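Side-chain contact in poly(ADP-ribose) glycohydrolase (Thermomonospora curvata, PDB 3SIG), which hydrolyses the ribose-ribose glycosidic bonds of poly(ADP-ribose), releasing ADP-ribose, through a macrodomain-type catalytic fold: residues R42-R45 with P46-A50. Residues are numbered along the deposited sequence; the frame is centred on the assembly and turned at random.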
loop_
_atom_site.group_PDB
_atom_site.type_symbol
_atom_site.label_atom_id
_atom_site.label_comp_id
_atom_site.label_asym_id
_atom_site.label_seq_id
_atom_site.Cartn_x
_atom_site.Cartn_y
_atom_site.Cartn_z
ATOM N N ARG A 42 -11.339 5.889 6.138
ATOM C CA ARG A 42 -11.284 6.018 7.579
ATOM C C ARG A 42 -9.863 6.152 8.062
ATOM O O ARG A 42 -8.948 5.461 7.607
ATOM C CB ARG A 42 -11.949 4.807 8.245
ATOM C CG ARG A 42 -13.517 4.798 8.089
ATOM C CD ARG A 42 -14.215 6.121 8.529
ATOM N NE ARG A 42 -15.692 6.155 8.370
ATOM C CZ ARG A 42 -16.351 6.684 7.328
ATOM N NH1 ARG A 42 -15.698 7.223 6.301
ATOM N NH2 ARG A 42 -17.681 6.669 7.295
ATOM N N LEU A 43 -9.668 7.050 9.010
ATOM C CA LEU A 43 -8.415 7.150 9.739
ATOM C C LEU A 43 -8.494 6.326 11.011
ATOM O O LEU A 43 -9.401 6.529 11.806
ATOM C CB LEU A 43 -8.149 8.615 10.072
ATOM C CG LEU A 43 -6.905 8.865 10.930
ATOM C CD1 LEU A 43 -5.624 8.395 10.277
ATOM C CD2 LEU A 43 -6.826 10.344 11.236
ATOM N N TYR A 44 -7.565 5.415 11.192
ATOM C CA TYR A 44 -7.411 4.666 12.440
ATOM C C TYR A 44 -6.230 5.189 13.226
ATOM O O TYR A 44 -5.100 5.183 12.723
ATOM C CB TYR A 44 -7.117 3.209 12.123
ATOM C CG TYR A 44 -8.346 2.470 11.784
ATOM C CD1 TYR A 44 -9.123 1.930 12.790
ATOM C CD2 TYR A 44 -8.719 2.242 10.475
ATOM C CE1 TYR A 44 -10.267 1.253 12.507
ATOM C CE2 TYR A 44 -9.868 1.556 10.163
ATOM C CZ TYR A 44 -10.642 1.066 11.203
ATOM O OH TYR A 44 -11.799 0.379 10.959
ATOM N N ARG A 45 -6.490 5.647 14.449
ATOM C CA ARG A 45 -5.428 6.028 15.372
ATOM C C ARG A 45 -4.776 4.775 15.945
ATOM O O ARG A 45 -5.384 3.716 16.003
ATOM C CB ARG A 45 -5.987 6.935 16.476
ATOM C CG ARG A 45 -6.468 8.241 15.920
ATOM C CD ARG A 45 -6.826 9.282 16.995
ATOM N NE ARG A 45 -7.096 10.532 16.307
ATOM C CZ ARG A 45 -8.294 10.891 15.868
ATOM N NH1 ARG A 45 -9.338 10.102 16.090
ATOM N NH2 ARG A 45 -8.451 12.043 15.231
ATOM N N PRO A 46 -3.544 4.928 16.452
ATOM C CA PRO A 46 -2.794 3.776 16.941
ATOM C C PRO A 46 -3.558 2.944 17.950
ATOM O O PRO A 46 -3.512 1.719 17.880
ATOM C CB PRO A 46 -1.549 4.428 17.540
ATOM C CG PRO A 46 -1.317 5.585 16.688
ATOM C CD PRO A 46 -2.711 6.135 16.391
ATOM N N GLU A 47 -4.286 3.602 18.856
ATOM C CA GLU A 47 -4.937 2.893 19.941
ATOM C C GLU A 47 -6.200 2.161 19.503
ATOM O O GLU A 47 -6.569 1.155 20.090
ATOM C CB GLU A 47 -5.229 3.856 21.100
ATOM C CG GLU A 47 -6.337 4.826 20.854
ATOM C CD GLU A 47 -5.898 6.082 20.120
ATOM O OE1 GLU A 47 -4.730 6.144 19.682
ATOM O OE2 GLU A 47 -6.706 7.032 20.050
ATOM N N LYS A 48 -6.831 2.615 18.422
ATOM C CA LYS A 48 -7.971 1.895 17.899
ATOM C C LYS A 48 -7.512 0.580 17.250
ATOM O O LYS A 48 -8.128 -0.474 17.415
ATOM C CB LYS A 48 -8.700 2.760 16.875
ATOM C CG LYS A 48 -9.901 2.104 16.238
ATOM C CD LYS A 48 -10.932 1.588 17.241
ATOM C CE LYS A 48 -12.122 0.922 16.523
ATOM N NZ LYS A 48 -13.154 0.380 17.475
ATOM N N LEU A 49 -6.387 0.637 16.535
ATOM C CA LEU A 49 -5.800 -0.564 15.956
ATOM C C LEU A 49 -5.345 -1.542 17.063
ATOM O O LEU A 49 -5.473 -2.756 16.934
ATOM C CB LEU A 49 -4.617 -0.172 15.047
ATOM C CG LEU A 49 -5.007 0.681 13.847
ATOM C CD1 LEU A 49 -3.832 1.476 13.393
ATOM C CD2 LEU A 49 -5.612 -0.188 12.766
ATOM N N ALA A 50 -4.817 -0.994 18.158
ATOM C CA ALA A 50 -4.435 -1.823 19.299
ATOM C C ALA A 50 -5.653 -2.556 19.861
ATOM O O ALA A 50 -5.568 -3.722 20.228
ATOM C CB ALA A 50 -3.748 -0.977 20.386
#
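The strand-to-helix junction at 42-44, an edge strand of the mixed sheet, where Arg45 is the N-cap residue and Pro46 the first residue of helix 46-54, brings Tyr44 against Lys48 and Leu49. The short strand and helix axes make an angle of 82°, and the chain turns at Arg45 so that Lys48 and Leu49 reach back to Tyr44. Arg45 O receives Leu49 N at 3.3 Å in a nearly straight bond, and Lys48 N at 3.0 Å in a weak, bent one. Two aliphatic groups then meet the tyrosine from different directions. Lys48 CG lies at the edge of the ring and in its plane, 3.5 Å from Tyr44 CD1; chi1 of 179° sets it opposite the lysine's own backbone N. Leu49 packs its branch against the root of the tyrosine, CG being 3.7 Å from Tyr44 CB, and the two side chains run about perpendicular. Bent at chi2 (-85°), Glu47 lays its carboxylate alongside the Arg45 chain, OE1 3.5 Å from Arg45 CB, yet Arg45 NE and Glu47 OE2 remain 5.1 Å apart. Leu147 of the neighbouring strand and helix 189-209 pack against Tyr44 and Leu49. Tyr44 and Leu49 thus form the buried apolar part, bordered by the aliphatic start of the exposed Lys48, while the opposite charges of Arg45 and Glu47 may at most attract weakly at longer range.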